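Transcriptional regulator, TetR family (Cytophaga hutchinsonii, PDB 3EUP) probably binds operator DNA as a homodimer through an N-terminal helix-turn-helix domain and regulates transcription, as other TetR-family regulators do. Local coordinates at residues G50-N54 against K55-A59; A21-F24 against N25-L29; A30-S33 against L34-T38; V58-A61 against A62-N66. All blocks are in the same frame, centred on the assembly; numbering follows the deposited sequence.

Contact 1. Residues G50-N54 against K55-A59; sequences GNFEN and KEAVA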
loop_
_atom_site.group_PDB
_atom_site.type_symbol
_atom_site.label_atom_id
_atom_site.label_comp_id
_atom_site.label_asym_id
_atom_site.label_seq_id
_atom_site.Cartn_x
_atom_site.Cartn_y
_atom_site.Cartn_z
ATOM N N GLY A 50 9.330 30.193 -9.381
ATOM C CA GLY A 50 9.004 31.485 -8.802
ATOM C C GLY A 50 7.839 31.395 -7.831
ATOM O O GLY A 50 7.538 32.357 -7.135
ATOM N N ASN A 51 7.165 30.249 -7.800
ATOM C CA ASN A 51 6.083 29.995 -6.838
ATOM C C ASN A 51 6.467 28.975 -5.765
ATOM O O ASN A 51 5.855 28.921 -4.705
ATOM C CB ASN A 51 4.845 29.499 -7.580
ATOM C CG ASN A 51 4.203 30.578 -8.361
ATOM O OD1 ASN A 51 3.447 31.385 -7.811
ATOM N ND2 ASN A 51 4.531 30.652 -9.646
ATOM N N PHE A 52 7.464 28.156 -6.063
ATOM C CA PHE A 52 7.909 27.124 -5.156
ATOM C C PHE A 52 9.428 27.132 -5.057
ATOM O O PHE A 52 10.120 27.310 -6.061
ATOM C CB PHE A 52 7.495 25.760 -5.693
ATOM C CG PHE A 52 6.039 25.521 -5.655
ATOM C CD1 PHE A 52 5.444 25.011 -4.510
ATOM C CD2 PHE A 52 5.248 25.806 -6.763
ATOM C CE1 PHE A 52 4.101 24.754 -4.471
ATOM C CE2 PHE A 52 3.885 25.582 -6.731
ATOM C CZ PHE A 52 3.307 25.049 -5.584
ATOM N N GLU A 53 9.937 26.822 -3.869
ATOM C CA GLU A 53 11.380 26.745 -3.664
ATOM C C GLU A 53 12.034 25.725 -4.572
ATOM O O GLU A 53 12.997 26.030 -5.273
ATOM C CB GLU A 53 11.682 26.425 -2.195
ATOM C CG GLU A 53 13.187 26.361 -1.830
ATOM C CD GLU A 53 13.964 27.670 -2.070
ATOM O OE1 GLU A 53 13.369 28.772 -1.999
ATOM O OE2 GLU A 53 15.200 27.579 -2.311
ATOM N N ASN A 54 11.521 24.507 -4.550
ATOM C CA ASN A 54 12.105 23.419 -5.309
ATOM C C ASN A 54 11.055 22.361 -5.565
ATOM O O ASN A 54 9.891 22.516 -5.149
ATOM C CB ASN A 54 13.252 22.807 -4.517
ATOM C CG ASN A 54 12.862 22.497 -3.079
ATOM O OD1 ASN A 54 11.841 21.885 -2.820
ATOM N ND2 ASN A 54 13.688 22.942 -2.132
ATOM N N LYS A 55 11.462 21.305 -6.258
ATOM C CA LYS A 55 10.542 20.236 -6.637
ATOM C C LYS A 55 9.878 19.614 -5.417
ATOM O O LYS A 55 8.703 19.226 -5.463
ATOM C CB LYS A 55 11.264 19.155 -7.436
ATOM C CG LYS A 55 10.333 18.019 -7.861
ATOM C CD LYS A 55 10.914 17.152 -8.937
ATOM C CE LYS A 55 12.106 16.401 -8.445
ATOM N NZ LYS A 55 12.186 15.051 -9.048
ATOM N N GLU A 56 10.655 19.503 -4.329
ATOM C CA GLU A 56 10.160 18.907 -3.100
ATOM C C GLU A 56 9.017 19.713 -2.501
ATOM O O GLU A 56 8.065 19.126 -2.026
ATOM C CB GLU A 56 11.292 18.698 -2.065
ATOM C CG GLU A 56 10.813 18.708 -0.618
ATOM C CD GLU A 56 11.864 18.252 0.401
ATOM O OE1 GLU A 56 12.982 17.820 -0.025
ATOM O OE2 GLU A 56 11.531 18.283 1.625
ATOM N N ALA A 57 9.122 21.036 -2.503
ATOM C CA ALA A 57 8.036 21.910 -2.073
ATOM C C ALA A 57 6.776 21.684 -2.943
ATOM O O ALA A 57 5.668 21.681 -2.425
ATOM C CB ALA A 57 8.447 23.392 -2.118
ATOM N N VAL A 58 6.965 21.456 -4.240
ATOM C CA VAL A 58 5.833 21.144 -5.124
ATOM C C VAL A 58 5.208 19.782 -4.755
ATOM O O VAL A 58 4.000 19.670 -4.691
ATOM C CB VAL A 58 6.215 21.133 -6.626
ATOM C CG1 VAL A 58 4.947 20.981 -7.465
ATOM C CG2 VAL A 58 7.040 22.392 -7.004
ATOM N N ALA A 59 6.042 18.781 -4.474
ATOM C CA ALA A 59 5.575 17.422 -4.078
ATOM C C ALA A 59 4.763 17.445 -2.797
ATOM O O ALA A 59 3.726 16.797 -2.712
ATOM C CB ALA A 59 6.731 16.479 -3.935
#

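Contact 2. Residues A21-F24 against N25-L29; sequences APVF and NVKGL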
loop_
_atom_site.group_PDB
_atom_site.type_symbol
_atom_site.label_atom_id
_atom_site.label_comp_id
_atom_site.label_asym_id
_atom_site.label_seq_id
_atom_site.Cartn_x
_atom_site.Cartn_y
_atom_site.Cartn_z
ATOM N N ALA A 21 -0.204 17.619 -9.504
ATOM C CA ALA A 21 -0.582 16.620 -8.482
ATOM C C ALA A 21 -0.846 15.208 -9.057
ATOM O O ALA A 21 -0.493 14.200 -8.413
ATOM C CB ALA A 21 -1.786 17.097 -7.658
ATOM N N PRO A 22 -1.472 15.107 -10.236
ATOM C CA PRO A 22 -1.658 13.768 -10.844
ATOM C C PRO A 22 -0.341 13.139 -11.289
ATOM O O PRO A 22 -0.197 11.910 -11.270
ATOM C CB PRO A 22 -2.529 14.063 -12.076
ATOM C CG PRO A 22 -3.168 15.352 -11.784
ATOM C CD PRO A 22 -2.207 16.137 -10.980
ATOM N N VAL A 23 0.629 13.961 -11.687
ATOM C CA VAL A 23 1.930 13.440 -12.072
ATOM C C VAL A 23 2.652 12.966 -10.809
ATOM O O VAL A 23 3.251 11.877 -10.807
ATOM C CB VAL A 23 2.835 14.483 -12.778
ATOM C CG1 VAL A 23 4.087 13.822 -13.263
ATOM C CG2 VAL A 23 2.091 15.159 -13.969
ATOM N N PHE A 24 2.671 13.759 -9.739
ATOM C CA PHE A 24 3.366 13.257 -8.542
ATOM C C PHE A 24 2.700 11.984 -8.027
ATOM O O PHE A 24 3.378 11.067 -7.584
ATOM C CB PHE A 24 3.439 14.273 -7.415
ATOM C CG PHE A 24 4.459 15.334 -7.635
ATOM C CD1 PHE A 24 5.829 15.043 -7.559
ATOM C CD2 PHE A 24 4.063 16.607 -7.981
ATOM C CE1 PHE A 24 6.798 16.043 -7.778
ATOM C CE2 PHE A 24 5.018 17.622 -8.226
ATOM C CZ PHE A 24 6.375 17.338 -8.115
ATOM N N ASN A 25 1.377 11.931 -8.063
ATOM C CA ASN A 25 0.643 10.788 -7.510
ATOM C C ASN A 25 0.944 9.491 -8.257
ATOM O O ASN A 25 0.896 8.427 -7.655
ATOM C CB ASN A 25 -0.860 11.038 -7.457
ATOM C CG ASN A 25 -1.574 10.113 -6.501
ATOM O OD1 ASN A 25 -1.076 9.803 -5.411
ATOM N ND2 ASN A 25 -2.739 9.654 -6.905
ATOM N N VAL A 26 1.310 9.604 -9.525
ATOM C CA VAL A 26 1.604 8.460 -10.403
ATOM C C VAL A 26 3.091 8.113 -10.450
ATOM O O VAL A 26 3.477 6.959 -10.250
ATOM C CB VAL A 26 1.082 8.750 -11.833
ATOM C CG1 VAL A 26 1.685 7.755 -12.893
ATOM C CG2 VAL A 26 -0.412 8.660 -11.830
ATOM N N LYS A 27 3.928 9.121 -10.657
ATOM C CA LYS A 27 5.361 8.920 -10.870
ATOM C C LYS A 27 6.203 9.045 -9.600
ATOM O O LYS A 27 7.369 8.619 -9.575
ATOM C CB LYS A 27 5.874 9.922 -11.897
ATOM C CG LYS A 27 5.224 9.787 -13.257
ATOM C CD LYS A 27 6.015 10.607 -14.297
ATOM C CE LYS A 27 5.780 10.127 -15.720
ATOM N NZ LYS A 27 6.611 10.899 -16.686
ATOM N N GLY A 28 5.645 9.644 -8.550
ATOM C CA GLY A 28 6.400 9.818 -7.324
ATOM C C GLY A 28 7.357 10.992 -7.428
ATOM O O GLY A 28 7.489 11.596 -8.461
ATOM N N LEU A 29 7.977 11.349 -6.324
ATOM C CA LEU A 29 8.913 12.473 -6.323
ATOM C C LEU A 29 10.137 12.115 -7.191
ATOM O O LEU A 29 10.537 12.895 -8.046
ATOM C CB LEU A 29 9.287 12.830 -4.887
ATOM C CG LEU A 29 10.436 13.822 -4.676
ATOM C CD1 LEU A 29 10.071 15.248 -5.164
ATOM C CD2 LEU A 29 10.930 13.792 -3.182
#

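Contact 3. Residues A30-S33 against L34-T38; sequences AGTS and LTDLT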
loop_
_atom_site.group_PDB
_atom_site.type_symbol
_atom_site.label_atom_id
_atom_site.label_comp_id
_atom_site.label_asym_id
_atom_site.label_seq_id
_atom_site.Cartn_x
_atom_site.Cartn_y
_atom_site.Cartn_z
ATOM N N ALA A 30 10.666 10.895 -7.044
ATOM C CA ALA A 30 11.868 10.488 -7.822
ATOM C C ALA A 30 11.564 10.361 -9.300
ATOM O O ALA A 30 12.413 10.670 -10.111
ATOM C CB ALA A 30 12.497 9.172 -7.293
ATOM N N GLY A 31 10.370 9.914 -9.668
ATOM C CA GLY A 31 10.067 9.717 -11.072
ATOM C C GLY A 31 9.572 10.970 -11.798
ATOM O O GLY A 31 9.375 10.963 -13.019
ATOM N N THR A 32 9.347 12.050 -11.055
ATOM C CA THR A 32 8.801 13.256 -11.658
ATOM C C THR A 32 9.947 14.183 -11.957
ATOM O O THR A 32 10.666 14.576 -11.046
ATOM C CB THR A 32 7.756 13.921 -10.724
ATOM O OG1 THR A 32 6.636 13.022 -10.582
ATOM C CG2 THR A 32 7.256 15.254 -11.307
ATOM N N SER A 33 10.137 14.493 -13.234
ATOM C CA SER A 33 11.241 15.352 -13.690
ATOM C C SER A 33 10.745 16.762 -13.977
ATOM O O SER A 33 9.549 17.037 -13.975
ATOM C CB SER A 33 11.824 14.816 -14.998
ATOM O OG SER A 33 10.916 15.081 -16.065
ATOM N N LEU A 34 11.680 17.651 -14.249
ATOM C CA LEU A 34 11.332 19.044 -14.580
ATOM C C LEU A 34 10.501 19.121 -15.829
ATOM O O LEU A 34 9.552 19.902 -15.885
ATOM C CB LEU A 34 12.578 19.886 -14.769
ATOM C CG LEU A 34 12.337 21.337 -15.216
ATOM C CD1 LEU A 34 11.498 22.060 -14.126
ATOM C CD2 LEU A 34 13.655 22.018 -15.494
ATOM N N THR A 35 10.831 18.316 -16.836
ATOM C CA THR A 35 10.070 18.384 -18.079
ATOM C C THR A 35 8.674 17.771 -17.912
ATOM O O THR A 35 7.745 18.129 -18.631
ATOM C CB THR A 35 10.802 17.730 -19.240
ATOM O OG1 THR A 35 10.748 16.313 -19.086
ATOM C CG2 THR A 35 12.237 18.162 -19.266
ATOM N N ASP A 36 8.512 16.858 -16.962
ATOM C CA ASP A 36 7.177 16.403 -16.586
ATOM C C ASP A 36 6.392 17.620 -16.076
ATOM O O ASP A 36 5.243 17.795 -16.430
ATOM C CB ASP A 36 7.218 15.330 -15.475
ATOM C CG ASP A 36 7.836 14.001 -15.924
ATOM O OD1 ASP A 36 7.630 13.579 -17.096
ATOM O OD2 ASP A 36 8.525 13.368 -15.088
ATOM N N LEU A 37 7.031 18.471 -15.272
ATOM C CA LEU A 37 6.343 19.600 -14.637
ATOM C C LEU A 37 6.001 20.738 -15.611
ATOM O O LEU A 37 4.885 21.279 -15.572
ATOM C CB LEU A 37 7.175 20.162 -13.471
ATOM C CG LEU A 37 7.430 19.282 -12.241
ATOM C CD1 LEU A 37 8.154 20.113 -11.143
ATOM C CD2 LEU A 37 6.136 18.683 -11.724
ATOM N N THR A 38 6.968 21.109 -16.456
ATOM C CA THR A 38 6.762 22.123 -17.465
ATOM C C THR A 38 5.775 21.626 -18.531
ATOM O O THR A 38 5.019 22.428 -19.048
ATOM C CB THR A 38 8.087 22.606 -18.123
ATOM O OG1 THR A 38 8.711 21.524 -18.822
ATOM C CG2 THR A 38 9.046 23.146 -17.097
#

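Contact 4. Residues V58-A61 against A62-N66; sequences VAIA and AFDYN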
loop_
_atom_site.group_PDB
_atom_site.type_symbol
_atom_site.label_atom_id
_atom_site.label_comp_id
_atom_site.label_asym_id
_atom_site.label_seq_id
_atom_site.Cartn_x
_atom_site.Cartn_y
_atom_site.Cartn_z
ATOM N N VAL A 58 6.965 21.456 -4.240
ATOM C CA VAL A 58 5.833 21.144 -5.124
ATOM C C VAL A 58 5.208 19.782 -4.755
ATOM O O VAL A 58 4.000 19.670 -4.691
ATOM C CB VAL A 58 6.215 21.133 -6.626
ATOM C CG1 VAL A 58 4.947 20.981 -7.465
ATOM C CG2 VAL A 58 7.040 22.392 -7.004
ATOM N N ALA A 59 6.042 18.781 -4.474
ATOM C CA ALA A 59 5.575 17.422 -4.078
ATOM C C ALA A 59 4.763 17.445 -2.797
ATOM O O ALA A 59 3.726 16.797 -2.712
ATOM C CB ALA A 59 6.731 16.479 -3.935
ATOM N N ILE A 60 5.205 18.249 -1.834
ATOM C CA ILE A 60 4.509 18.395 -0.562
ATOM C C ILE A 60 3.129 19.034 -0.734
ATOM O O ILE A 60 2.151 18.526 -0.199
ATOM C CB ILE A 60 5.352 19.139 0.464
ATOM C CG1 ILE A 60 6.592 18.276 0.866
ATOM C CG2 ILE A 60 4.455 19.579 1.697
ATOM C CD1 ILE A 60 7.607 19.073 1.664
ATOM N N ALA A 61 3.061 20.131 -1.490
ATOM C CA ALA A 61 1.799 20.774 -1.819
ATOM C C ALA A 61 0.890 19.819 -2.611
ATOM O O ALA A 61 -0.333 19.770 -2.355
ATOM C CB ALA A 61 2.057 22.096 -2.636
ATOM N N ALA A 62 1.461 19.079 -3.557
ATOM C CA ALA A 62 0.692 18.046 -4.296
ATOM C C ALA A 62 0.062 17.040 -3.363
ATOM O O ALA A 62 -1.097 16.694 -3.539
ATOM C CB ALA A 62 1.552 17.304 -5.343
ATOM N N PHE A 63 0.826 16.549 -2.384
ATOM C CA PHE A 63 0.279 15.601 -1.435
ATOM C C PHE A 63 -0.872 16.235 -0.665
ATOM O O PHE A 63 -1.954 15.648 -0.558
ATOM C CB PHE A 63 1.337 15.079 -0.443
ATOM C CG PHE A 63 0.739 14.221 0.620
ATOM C CD1 PHE A 63 0.463 12.898 0.362
ATOM C CD2 PHE A 63 0.332 14.767 1.830
ATOM C CE1 PHE A 63 -0.163 12.082 1.314
ATOM C CE2 PHE A 63 -0.313 13.963 2.795
ATOM C CZ PHE A 63 -0.539 12.623 2.544
ATOM N N ASP A 64 -0.671 17.447 -0.144
ATOM C CA ASP A 64 -1.766 18.132 0.562
ATOM C C ASP A 64 -3.009 18.283 -0.304
ATOM O O ASP A 64 -4.111 18.080 0.165
ATOM C CB ASP A 64 -1.326 19.486 1.098
ATOM C CG ASP A 64 -0.353 19.363 2.283
ATOM O OD1 ASP A 64 -0.253 18.271 2.888
ATOM O OD2 ASP A 64 0.349 20.360 2.598
ATOM N N TYR A 65 -2.840 18.570 -1.589
ATOM C CA TYR A 65 -4.013 18.682 -2.487
ATOM C C TYR A 65 -4.693 17.323 -2.783
ATOM O O TYR A 65 -5.911 17.192 -2.736
ATOM C CB TYR A 65 -3.622 19.378 -3.792
ATOM C CG TYR A 65 -4.687 19.394 -4.860
ATOM C CD1 TYR A 65 -5.493 20.509 -5.031
ATOM C CD2 TYR A 65 -4.845 18.323 -5.739
ATOM C CE1 TYR A 65 -6.442 20.558 -6.013
ATOM C CE2 TYR A 65 -5.844 18.354 -6.736
ATOM C CZ TYR A 65 -6.610 19.484 -6.874
ATOM O OH TYR A 65 -7.592 19.574 -7.836
ATOM N N ASN A 66 -3.891 16.328 -3.107
ATOM C CA ASN A 66 -4.383 14.970 -3.382
ATOM C C ASN A 66 -5.155 14.337 -2.238
ATOM O O ASN A 66 -6.291 13.848 -2.416
ATOM C CB ASN A 66 -3.210 14.063 -3.795
ATOM C CG ASN A 66 -2.816 14.263 -5.246
ATOM O OD1 ASN A 66 -1.659 14.059 -5.628
ATOM N ND2 ASN A 66 -3.768 14.691 -6.054
#

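Contact 1. Residues G50-N54 against K55-A59
Val-58 N donates to Asn-54 O at 3.2 Å, in the plane of that carbonyl, and so closes the first backbone turn of the helix that starts at Lys-55. Asn-54 is its N-cap. The side-chain OD1 of Asn-54 turns back over the helix start and accepts from Ala-57 N at 2.9 Å, the donor nitrogen lying nearly along the C=O axis. What brings the amide there is the first torsion: CG sits between the backbone N and the carbonyl carbon (chi1 49°), directed at the N-H groups of the first turn. This is the entry to helix 55-78, which in TetR-family repressors leaves the DNA-binding domain and runs on to the ligand-binding domain. Phe-52, two residues ahead of the cap, lays one ring face against Val-58: CG2 stands 4.0 Å from the ring centroid, 28° off the normal, a CH-pi contact, and the two side chains cross at about a right angle. The CD1 side of the same ring comes within 4.2 Å of Ala-57 CB. Beyond the turn Phe-52 also packs on Ile-16 of helix 10-31, while Lys-55 NZ leaves the cap and bonds to the carbonyl oxygens of Leu-29 and Thr-32.

Contact 2. Residues A21-F24 against N25-L29
Val-23 and Lys-27 lie side by side one turn apart near the C-terminal end of helix 10-31, which corresponds to the first of the three helices of the DNA-binding domain in TetR-family proteins. Their backbones are joined by a nearly straight bond, Lys-27 N to Val-23 O at 2.8 Å and 168°.

Lys-27 can be followed outward. Its CB starts beside the same carbonyl, 3.4 Å from Val-23 O, and CG, anti to the carbonyl carbon (chi1 -61°), keeps to that flank of the helix. CD then runs alongside the valine and touches its CG1 branch at 3.9 Å. From there the extended chain carries NZ past the valine to a salt bridge with Asp-36, at the start of helix 34-41.

One residue back, Val-26 N makes only weak bonds, to the carbonyl oxygens of Pro-22 and Val-23, and its CG2 rests against Pro-22 O. Asn-25 sends its amide away from the turn, ND2 to the carbonyl oxygens of Val-105 and Gly-107 and OD1 to Asn-112.

Gly-28 takes a positive phi of 79°, a backbone shape that favours glycine, while its N still bonds to Phe-24 O. Beyond it the chain comes back beside the Phe-24 ring: Leu-29 CA lies at the ring edge near its plane, and Leu-29 CD1 is 4.3 Å from Phe-24 CE1.

Contact 3. Residues A30-S33 against L34-T38
The carboxylate of Asp-36 is the flat group here, and Ser-33 meets it through its OD2 oxygen. Ser-33 N donates to OD2 at 2.7 Å with an almost straight N-H (174°), arriving on the anti side and 28° out of the carboxylate plane. Ser-33 OG adds a weak bond to the same oxygen at 3.1 Å. With OD1 turned to Lys-27, the two ends of the carboxylate have different partners, and the nearby positive charge would probably favour the ionised form.

The return bond runs from Asp-36 N to Ser-33 OG at 3.1 Å. The two reciprocal bonds make a capping box, with Ser-33 as N-cap of helix 34-41. Its hydroxyl lies between the backbone N and the carbonyl carbon (chi1 73°), leaning toward the helix start, while the aspartate CG is anti to its own carbonyl carbon and swings back toward the cap. Behind the box, Leu-37 N reaches Ser-33 O at 3.2 Å.

There is also a small apolar contact: Thr-32 CG2 meets the CD2 branch of Leu-37 at 3.6 Å, the two side chains crossing at about a right angle. Thr-32 OG1 turns instead to Gly-28 O.

The turn joins helix 10-31 to helix 34-41, the first helix of the helix-turn-helix in this family. Thr-32 packs back on Val-23 and Phe-24, Leu-37 packs on Thr-20 of helix 10-31 and on Ile-48 of helix 45-48, and Ala-30 touches Gly-31 of the second subunit.

Contact 4. Residues V58-A61 against A62-N66
Asp-64 folds its carboxylate back over the carbonyl of Ile-60, one turn earlier in helix 55-78, the long helix that in TetR-family proteins joins the DNA-binding domain to the regulatory domain. With CG anti to its carbonyl carbon (chi1 -71°), the group lies against the preceding turn, CG 3.6 Å from Ile-60 O. Asp-64 N itself bonds to that oxygen almost straight, at 170°. On this flank the CG2 branch of Ile-60 comes 4.3 Å from Asp-64 OD2. That oxygen has its charged partner in Lys-127 of helix 122-148, and Ile-60 packs on the same lysine, which ties the flank to the regulatory domain.

Phe-63 and Tyr-65 both have CG anti to the backbone N, and beyond CB they lead away from the turn before. Two places apart on the helix, they diverge: Phe-63 goes to Thr-113, Lys-127 and Ala-131, Tyr-65 to Ile-17 of helix 10-31. Each leaves just its CB at the local contact, Phe-63 CB beside Ile-60 O and Tyr-65 CB 3.6 Å from Ala-61 O.

Ala-59, Ala-61 and Ala-62 present only methyl groups, and Ala-61 CB packs against the Phe-52 ring. The backbone is regular throughout, with four successive i to i+4 bonds donated by Ala-62, Phe-63, Asp-64 and Tyr-65. In the first of them Ala-62 N meets Val-58 O at 2.8 Å, and the methyl CB of Ala-62 sits 3.5 Å from Val-58 O as well.

How the contacts relate
From the N terminus, contact 2 comes first, on the last turns of helix 10-31; contact 3 follows at the turn into helix 34-41, then contact 1 at the entry to helix 55-78, and contact 4 one turn further along that helix. Each is local and closes no more than a turn or so of chain, and none nests within another or crosses it; contacts 1 and 4 share Val-58 and Ala-59. Phe-24 gathers them spatially: CE2 packs on Val-58 CG1 at 3.4 Å, and other ring atoms touch Thr-32 and Ala-62. They join helix 10-31, the turn into helix 34-41 and the start of helix 55-78.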